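Local coordinates for mitogen-activated protein kinase kinase kinase 15 (Homo sapiens, PDB 6V0M), which is a MAP kinase kinase kinase, probably of stress signalling, whose sterile alpha-motif domain probably helps apoptosis signal-regulating kinases form complexes, at residues A[6-11]-A[19-24]; A[41-46]-A[51-56]. One frame throughout, in Å; residues are numbered along the deposited sequence.

Contact 1 of 2, residues A[6-11]-A[19-24]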
ATOM      1  N   GLU A   6      -6.341  -3.862  -9.503  1.00 31.71           N
ATOM      2  CA  GLU A   6      -6.516  -2.539  -8.842  1.00 34.62           C
ATOM      3  C   GLU A   6      -5.383  -2.229  -7.864  1.00 30.95           C
ATOM      4  O   GLU A   6      -4.861  -1.113  -7.823  1.00 27.62           O
ATOM      5  CB  GLU A   6      -7.887  -2.387  -8.168  1.00 45.33           C
ATOM      6  CG  GLU A   6      -8.261  -3.361  -7.060  1.00 52.73           C
ATOM      7  CD  GLU A   6      -9.412  -2.872  -6.139  1.00 59.58           C
ATOM      8  OE1 GLU A   6     -10.195  -1.935  -6.498  1.00 71.09           O
ATOM      9  OE2 GLU A   6      -9.561  -3.458  -5.041  1.00 54.69           O
ATOM     10  N   LEU A   7      -4.980  -3.246  -7.101  1.00 29.08           N
ATOM     11  CA  LEU A   7      -3.872  -3.153  -6.162  1.00 27.11           C
ATOM     12  C   LEU A   7      -2.586  -2.883  -6.897  1.00 25.75           C
ATOM     13  O   LEU A   7      -1.841  -2.007  -6.527  1.00 25.23           O
ATOM     14  CB  LEU A   7      -3.772  -4.446  -5.335  1.00 25.66           C
ATOM     15  CG  LEU A   7      -2.526  -4.589  -4.424  1.00 26.14           C
ATOM     16  CD1 LEU A   7      -2.549  -3.523  -3.371  1.00 25.79           C
ATOM     17  CD2 LEU A   7      -2.368  -5.985  -3.847  1.00 32.41           C
ATOM     18  N   ILE A   8      -2.277  -3.707  -7.899  1.00 25.43           N
ATOM     19  CA  ILE A   8      -1.026  -3.595  -8.653  1.00 24.69           C
ATOM     20  C   ILE A   8      -0.884  -2.207  -9.310  1.00 28.54           C
ATOM     21  O   ILE A   8       0.194  -1.570  -9.233  1.00 29.07           O
ATOM     22  CB  ILE A   8      -0.927  -4.714  -9.642  1.00 24.99           C
ATOM     23  CG1 ILE A   8      -0.691  -6.043  -8.889  1.00 28.88           C
ATOM     24  CG2 ILE A   8       0.183  -4.463 -10.669  1.00 28.63           C
ATOM     25  CD1 ILE A   8      -0.761  -7.300  -9.773  1.00 33.15           C
ATOM     26  N   ASP A   9      -1.973  -1.725  -9.929  1.00 26.97           N
ATOM     27  CA  ASP A   9      -1.952  -0.425 -10.582  1.00 31.51           C
ATOM     28  C   ASP A   9      -1.658   0.720  -9.600  1.00 30.32           C
ATOM     29  O   ASP A   9      -0.875   1.606  -9.901  1.00 28.55           O
ATOM     30  CB  ASP A   9      -3.256  -0.161 -11.332  1.00 34.24           C
ATOM     31  CG  ASP A   9      -3.414  -1.023 -12.570  1.00 36.10           C
ATOM     32  OD1 ASP A   9      -2.411  -1.629 -13.073  1.00 39.29           O
ATOM     33  OD2 ASP A   9      -4.576  -1.084 -13.037  1.00 37.13           O
ATOM     34  N   TRP A  10      -2.282   0.669  -8.417  1.00 30.44           N
ATOM     35  CA  TRP A  10      -2.108   1.678  -7.364  1.00 29.73           C
ATOM     36  C   TRP A  10      -0.658   1.633  -6.797  1.00 29.75           C
ATOM     37  O   TRP A  10      -0.028   2.671  -6.622  1.00 29.17           O
ATOM     38  CB  TRP A  10      -3.140   1.468  -6.241  1.00 29.03           C
ATOM     39  CG  TRP A  10      -3.085   2.489  -5.131  1.00 32.29           C
ATOM     40  CD1 TRP A  10      -3.783   3.618  -5.048  1.00 35.47           C
ATOM     41  CD2 TRP A  10      -2.257   2.440  -3.961  1.00 29.33           C
ATOM     42  NE1 TRP A  10      -3.521   4.278  -3.856  1.00 30.69           N
ATOM     43  CE2 TRP A  10      -2.551   3.585  -3.193  1.00 29.58           C
ATOM     44  CE3 TRP A  10      -1.343   1.503  -3.459  1.00 27.46           C
ATOM     45  CZ2 TRP A  10      -1.942   3.840  -1.972  1.00 30.38           C
ATOM     46  CZ3 TRP A  10      -0.733   1.767  -2.273  1.00 31.24           C
ATOM     47  CH2 TRP A  10      -1.058   2.934  -1.525  1.00 29.76           C
ATOM     48  N   LEU A  11      -0.118   0.422  -6.578  1.00 24.39           N
ATOM     49  CA  LEU A  11       1.248   0.214  -6.116  1.00 23.49           C
ATOM     50  C   LEU A  11       2.245   0.823  -7.133  1.00 29.13           C
ATOM     51  O   LEU A  11       3.189   1.492  -6.727  1.00 29.18           O
ATOM     52  CB  LEU A  11       1.560  -1.271  -5.857  1.00 27.47           C
ATOM     53  CG  LEU A  11       0.886  -1.886  -4.630  1.00 25.26           C
ATOM     54  CD1 LEU A  11       1.216  -3.408  -4.623  1.00 25.32           C
ATOM     55  CD2 LEU A  11       1.328  -1.287  -3.296  1.00 27.90           C
ATOM     56  N   LYS A  19       9.350  -6.658  -7.885  1.00 39.45           N
ATOM     57  CA  LYS A  19       9.611  -7.574  -6.780  1.00 40.02           C
ATOM     58  C   LYS A  19       8.841  -7.201  -5.545  1.00 35.65           C
ATOM     59  O   LYS A  19       8.332  -8.055  -4.827  1.00 34.48           O
ATOM     60  CB  LYS A  19      11.124  -7.695  -6.447  1.00 48.82           C
ATOM     61  CG  LYS A  19      12.004  -8.160  -7.588  1.00 54.54           C
ATOM     62  CD  LYS A  19      12.671  -9.528  -7.362  1.00 61.73           C
ATOM     63  CE  LYS A  19      11.714 -10.691  -7.581  1.00 62.34           C
ATOM     64  NZ  LYS A  19      12.066 -11.876  -6.749  1.00 65.70           N
ATOM     65  N   THR A  20       8.710  -5.896  -5.273  1.00 33.05           N
ATOM     66  CA  THR A  20       7.942  -5.441  -4.170  1.00 30.87           C
ATOM     67  C   THR A  20       6.460  -5.733  -4.326  1.00 29.28           C
ATOM     68  O   THR A  20       5.790  -6.125  -3.340  1.00 24.23           O
ATOM     69  CB  THR A  20       8.142  -3.952  -3.872  1.00 36.64           C
ATOM     70  OG1 THR A  20       9.525  -3.785  -3.564  1.00 37.07           O
ATOM     71  CG2 THR A  20       7.267  -3.531  -2.673  1.00 38.06           C
ATOM     72  N   ILE A  21       5.966  -5.531  -5.551  1.00 27.16           N
ATOM     73  CA  ILE A  21       4.595  -5.799  -5.890  1.00 26.16           C
ATOM     74  C   ILE A  21       4.328  -7.315  -5.630  1.00 22.82           C
ATOM     75  O   ILE A  21       3.286  -7.683  -5.047  1.00 22.41           O
ATOM     76  CB  ILE A  21       4.270  -5.356  -7.322  1.00 28.75           C
ATOM     77  CG1 ILE A  21       4.196  -3.807  -7.396  1.00 28.78           C
ATOM     78  CG2 ILE A  21       2.992  -6.007  -7.876  1.00 29.98           C
ATOM     79  CD1 ILE A  21       4.122  -3.312  -8.805  1.00 30.14           C
ATOM     80  N   GLU A  22       5.258  -8.159  -6.032  1.00 26.05           N
ATOM     81  CA  GLU A  22       5.102  -9.615  -5.806  1.00 27.90           C
ATOM     82  C   GLU A  22       4.985  -9.985  -4.348  1.00 27.83           C
ATOM     83  O   GLU A  22       4.112 -10.769  -3.960  1.00 24.86           O
ATOM     84  CB  GLU A  22       6.238 -10.404  -6.452  1.00 32.38           C
ATOM     85  CG  GLU A  22       6.129 -10.453  -7.952  1.00 33.52           C
ATOM     86  CD  GLU A  22       7.336 -11.081  -8.634  1.00 38.24           C
ATOM     87  OE1 GLU A  22       8.178 -11.664  -7.910  1.00 35.47           O
ATOM     88  OE2 GLU A  22       7.411 -11.016  -9.893  1.00 40.19           O
ATOM     89  N   LYS A  23       5.840  -9.367  -3.520  1.00 30.97           N
ATOM     90  CA  LYS A  23       5.816  -9.568  -2.101  1.00 35.03           C
ATOM     91  C   LYS A  23       4.474  -9.198  -1.469  1.00 29.10           C
ATOM     92  O   LYS A  23       3.892  -9.998  -0.666  1.00 26.81           O
ATOM     93  CB  LYS A  23       6.961  -8.774  -1.436  1.00 36.09           C
ATOM     94  CG  LYS A  23       8.268  -9.500  -1.507  1.00 48.43           C
ATOM     95  CD  LYS A  23       9.447  -8.600  -1.117  1.00 59.22           C
ATOM     96  CE  LYS A  23       9.471  -8.216   0.349  1.00 56.78           C
ATOM     97  NZ  LYS A  23      10.399  -7.046   0.530  1.00 58.95           N
ATOM     98  N   ILE A  24       3.946  -8.011  -1.825  1.00 27.09           N
ATOM     99  CA  ILE A  24       2.670  -7.603  -1.299  1.00 24.86           C
ATOM    100  C   ILE A  24       1.496  -8.491  -1.726  1.00 29.82           C
ATOM    101  O   ILE A  24       0.625  -8.900  -0.919  1.00 25.28           O
ATOM    102  CB  ILE A  24       2.431  -6.119  -1.655  1.00 27.16           C
ATOM    103  CG1 ILE A  24       3.499  -5.330  -0.887  1.00 31.55           C
ATOM    104  CG2 ILE A  24       1.063  -5.713  -1.206  1.00 25.52           C
ATOM    105  CD1 ILE A  24       3.536  -3.838  -1.231  1.00 30.26           C
TER

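Contact 2 of 2, residues A[41-46]-A[51-56]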
ATOM      1  N   GLU A  41       4.254  -0.485  10.657  1.00 33.21           N
ATOM      2  CA  GLU A  41       5.002  -1.668  11.085  1.00 38.42           C
ATOM      3  C   GLU A  41       4.866  -2.857  10.125  1.00 34.05           C
ATOM      4  O   GLU A  41       5.828  -3.610   9.902  1.00 33.52           O
ATOM      5  CB  GLU A  41       4.597  -2.063  12.514  1.00 40.50           C
ATOM      6  CG  GLU A  41       5.449  -3.148  13.156  1.00 44.16           C
ATOM      7  CD  GLU A  41       5.129  -4.607  12.751  1.00 44.48           C
ATOM      8  OE1 GLU A  41       4.043  -4.922  12.249  1.00 39.11           O
ATOM      9  OE2 GLU A  41       6.041  -5.429  12.826  1.00 44.05           O
ATOM     10  N   ASP A  42       3.690  -2.994   9.507  1.00 30.00           N
ATOM     11  CA  ASP A  42       3.442  -4.041   8.467  1.00 28.77           C
ATOM     12  C   ASP A  42       4.361  -3.796   7.307  1.00 31.09           C
ATOM     13  O   ASP A  42       4.946  -4.744   6.817  1.00 36.14           O
ATOM     14  CB  ASP A  42       1.998  -4.017   7.942  1.00 27.31           C
ATOM     15  CG  ASP A  42       0.990  -4.423   9.004  1.00 29.54           C
ATOM     16  OD1 ASP A  42       1.213  -5.494   9.609  1.00 30.84           O
ATOM     17  OD2 ASP A  42      -0.020  -3.659   9.261  1.00 28.88           O
ATOM     18  N   LEU A  43       4.486  -2.523   6.886  1.00 29.32           N
ATOM     19  CA  LEU A  43       5.374  -2.177   5.766  1.00 28.90           C
ATOM     20  C   LEU A  43       6.858  -2.477   6.098  1.00 27.89           C
ATOM     21  O   LEU A  43       7.570  -3.017   5.269  1.00 30.09           O
ATOM     22  CB  LEU A  43       5.212  -0.726   5.365  1.00 33.12           C
ATOM     23  CG  LEU A  43       3.807  -0.279   4.968  1.00 35.05           C
ATOM     24  CD1 LEU A  43       3.773   1.225   4.756  1.00 42.05           C
ATOM     25  CD2 LEU A  43       3.352  -1.040   3.750  1.00 32.06           C
ATOM     26  N   ARG A  44       7.285  -2.149   7.323  1.00 29.06           N
ATOM     27  CA  ARG A  44       8.635  -2.458   7.777  1.00 31.47           C
ATOM     28  C   ARG A  44       8.889  -3.967   7.803  1.00 33.61           C
ATOM     29  O   ARG A  44       9.967  -4.454   7.420  1.00 33.92           O
ATOM     30  CB  ARG A  44       8.931  -1.813   9.111  1.00 35.41           C
ATOM     31  CG  ARG A  44       8.835  -0.271   9.033  1.00 40.77           C
ATOM     32  CD  ARG A  44       9.865   0.535   9.782  1.00 47.26           C
ATOM     33  NE  ARG A  44      10.411   1.636   8.946  1.00 60.53           N
ATOM     34  CZ  ARG A  44      10.034   2.924   8.980  1.00 67.91           C
ATOM     35  NH1 ARG A  44       9.108   3.362   9.828  1.00 66.66           N
ATOM     36  NH2 ARG A  44      10.610   3.794   8.160  1.00 67.50           N
ATOM     37  N   TYR A  45       7.884  -4.729   8.243  1.00 32.60           N
ATOM     38  CA  TYR A  45       8.040  -6.196   8.305  1.00 32.16           C
ATOM     39  C   TYR A  45       8.195  -6.763   6.889  1.00 30.81           C
ATOM     40  O   TYR A  45       8.919  -7.745   6.679  1.00 32.64           O
ATOM     41  CB  TYR A  45       6.846  -6.829   9.051  1.00 32.14           C
ATOM     42  CG  TYR A  45       6.940  -8.289   9.261  1.00 33.03           C
ATOM     43  CD1 TYR A  45       7.722  -8.815  10.278  1.00 38.07           C
ATOM     44  CD2 TYR A  45       6.261  -9.153   8.435  1.00 39.22           C
ATOM     45  CE1 TYR A  45       7.813 -10.213  10.474  1.00 43.49           C
ATOM     46  CE2 TYR A  45       6.324 -10.523   8.608  1.00 37.77           C
ATOM     47  CZ  TYR A  45       7.091 -11.041   9.636  1.00 38.99           C
ATOM     48  OH  TYR A  45       7.171 -12.396   9.773  1.00 50.39           O
ATOM     49  N   LEU A  46       7.530  -6.142   5.906  1.00 29.94           N
ATOM     50  CA  LEU A  46       7.676  -6.529   4.511  1.00 31.13           C
ATOM     51  C   LEU A  46       9.030  -6.171   3.949  1.00 32.11           C
ATOM     52  O   LEU A  46       9.327  -6.545   2.837  1.00 34.26           O
ATOM     53  CB  LEU A  46       6.604  -5.850   3.657  1.00 31.75           C
ATOM     54  CG  LEU A  46       5.185  -6.348   3.839  1.00 37.81           C
ATOM     55  CD1 LEU A  46       4.235  -5.250   3.383  1.00 40.40           C
ATOM     56  CD2 LEU A  46       5.077  -7.629   3.024  1.00 38.59           C
ATOM     57  N   GLY A  51      12.152   4.824   0.420  1.00 30.45           N
ATOM     58  CA  GLY A  51      11.509   5.685  -0.577  1.00 31.32           C
ATOM     59  C   GLY A  51      10.076   5.267  -0.839  1.00 28.91           C
ATOM     60  O   GLY A  51       9.113   6.042  -0.743  1.00 29.56           O
ATOM     61  N   LEU A  52       9.887   3.987  -1.169  1.00 24.72           N
ATOM     62  CA  LEU A  52       8.557   3.484  -1.422  1.00 27.17           C
ATOM     63  C   LEU A  52       7.708   3.536  -0.164  1.00 25.90           C
ATOM     64  O   LEU A  52       6.532   3.882  -0.235  1.00 27.55           O
ATOM     65  CB  LEU A  52       8.572   2.041  -1.966  1.00 26.85           C
ATOM     66  CG  LEU A  52       7.207   1.399  -2.130  1.00 30.64           C
ATOM     67  CD1 LEU A  52       6.514   2.130  -3.255  1.00 31.77           C
ATOM     68  CD2 LEU A  52       7.444  -0.088  -2.470  1.00 34.80           C
ATOM     69  N   LEU A  53       8.303   3.178   0.983  1.00 26.39           N
ATOM     70  CA  LEU A  53       7.564   3.156   2.212  1.00 27.83           C
ATOM     71  C   LEU A  53       7.067   4.572   2.519  1.00 28.89           C
ATOM     72  O   LEU A  53       5.926   4.777   2.877  1.00 27.42           O
ATOM     73  CB  LEU A  53       8.424   2.655   3.324  1.00 29.54           C
ATOM     74  CG  LEU A  53       7.637   2.297   4.578  1.00 33.86           C
ATOM     75  CD1 LEU A  53       8.404   1.123   5.271  1.00 40.62           C
ATOM     76  CD2 LEU A  53       7.384   3.463   5.481  1.00 37.51           C
ATOM     77  N   CYS A  54       7.928   5.540   2.264  1.00 26.97           N
ATOM     78  CA  CYS A  54       7.590   6.984   2.545  1.00 28.92           C
ATOM     79  C   CYS A  54       6.419   7.426   1.674  1.00 30.90           C
ATOM     80  O   CYS A  54       5.404   7.893   2.192  1.00 29.22           O
ATOM     81  CB  CYS A  54       8.803   7.769   2.304  1.00 33.86           C
ATOM     82  SG  CYS A  54       8.543   9.517   2.435  1.00 36.00           S
ATOM     83  N   ARG A  55       6.537   7.142   0.374  1.00 30.35           N
ATOM     84  CA  ARG A  55       5.521   7.446  -0.630  1.00 35.61           C
ATOM     85  C   ARG A  55       4.218   6.771  -0.389  1.00 32.22           C
ATOM     86  O   ARG A  55       3.128   7.383  -0.473  1.00 31.78           O
ATOM     87  CB  ARG A  55       6.033   6.996  -2.043  1.00 38.72           C
ATOM     88  CG  ARG A  55       7.000   8.020  -2.541  1.00 41.88           C
ATOM     89  CD  ARG A  55       7.435   7.882  -3.987  1.00 42.25           C
ATOM     90  NE  ARG A  55       7.782   6.548  -4.281  1.00 48.32           N
ATOM     91  CZ  ARG A  55       8.994   6.039  -4.314  1.00 36.70           C
ATOM     92  NH1 ARG A  55      10.121   6.704  -4.024  1.00 32.58           N
ATOM     93  NH2 ARG A  55       9.071   4.778  -4.584  1.00 38.22           N
ATOM     94  N   LEU A  56       4.296   5.456  -0.144  1.00 28.27           N
ATOM     95  CA  LEU A  56       3.127   4.675   0.057  1.00 29.94           C
ATOM     96  C   LEU A  56       2.356   5.110   1.326  1.00 25.30           C
ATOM     97  O   LEU A  56       1.122   5.319   1.292  1.00 26.73           O
ATOM     98  CB  LEU A  56       3.546   3.206   0.087  1.00 29.99           C
ATOM     99  CG  LEU A  56       2.418   2.243  -0.114  1.00 33.83           C
ATOM    100  CD1 LEU A  56       2.994   0.944  -0.688  1.00 31.16           C
ATOM    101  CD2 LEU A  56       1.771   2.093   1.232  1.00 32.28           C
TER

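Contact 1 of 2, residues A[6-11]-A[19-24]
Ile-8 and Ile-21 mark the closest backbone approach of helices 6-11 and 19-24, which run roughly antiparallel at 142° with their axes 10.6 Å apart. The two segments belong to the first two helices of a sterile alpha-motif (SAM) domain, a five-helix bundle that ends in a long helix, here 50-70. Seven residues lie between the segments; with the roughly antiparallel course this makes a helical hairpin. The contact is wholly apolar. Leu-11 makes most of the contact from its helix, touching both Ile-21 and Ile-24. Toward Ile-21 it passes alongside: the two side chains run past one another with opposed headings, and Leu-11 CB comes 4.0 Å from Ile-21 CG1. Toward Ile-24 the meeting is tip to tip, with Leu-11 CD2 4.0 Å from Ile-24 CD1. The other methyl of Leu-11, CD1, sits 4.1 Å from both Ile-21 CG1 and Ile-24 CG2. It therefore bridges the two isoleucines. In Ile-21 the two branches have different tasks. CG1 lies beside the backbone N (chi1 -73°) and serves Leu-11, while CG2, anti to that N, turns to Ile-8. Leu-7 adds a looser touch through CD2, 4.3 Å from Ile-24 CG2. Other parts of the fold pack on this layer. Ala-16 of the connecting turn touches both Leu-11 and Ile-21, and Tyr-29 touches Ile-24. Leu-7 and Ile-8 also reach Val-25, one residue beyond the second segment. Ile-8 is partly exposed, whereas Leu-7, Leu-11, Ile-21 and Ile-24 are buried. The side chain of Ile-8 stands roughly perpendicular to that of Ile-21, and its methylene CG1 rests 3.8 Å from the methyl CG2 of Ile-21.

Contact 2 of 2, residues A[41-46]-A[51-56]
Leu-53 points from helix 51-56 at the backbone of helix 41-45 and is held between Leu-43 and Arg-44. The helices are nearly antiparallel, at 157°. Leu-43 and Leu-53 cross at a slant. Leu-53 carries CG anti to its backbone N (chi1 -167°), which extends CD1 across the gap to within 3.7 Å of Leu-43 CB. The branch carbon CG of Leu-53 lies farther out along Leu-43, 4.0 Å from its CD1. That same CD1 methyl turns to Leu-56 as well, reaching its CD2 at 4.1 Å. Arg-44 is set nearly square to Leu-53, with Arg-44 CG 4.0 Å from Leu-53 CD1. Its chain bends at chi2 and chi3, and Leu-53 CD2 lies over one face of the guanidinium, 4.2 Å above the plane and out near the edge of the group. Ile-38 and Leu-48 also pack on Leu-43. The contact thus joins the short helix 40-45 to the start of the long C-terminal helix. Its chemistry grades from buried leucines to an exposed arginine. Arg-44 gives Leu-53 both its CG and one face of its guanidinium, so the charge probably stays near solvent at the margin of the leucine packing.

Contacts 1 and 2 are two antiparallel helix pairs in series along the chain, with centres 12 Å apart. Each centre lies about 8 Å from the centre of the chain, and helix 50-70 joins the two. Leu-56 CD1 packs 3.8 Å from Leu-11 CD2, and Leu-56 CG lies 3.8 Å from Trp-10 CH2. Nearby, Leu-52 CD2 comes 3.5 Å from Thr-20 CG2. A polar tie adds to this packing: Lys-23 NZ is 2.6 Å from Leu-46 O, a probable hydrogen bond between helix 18-26 and the end of segment 41-46. Both contacts therefore build one continuous SAM core, rather than a catalytic site.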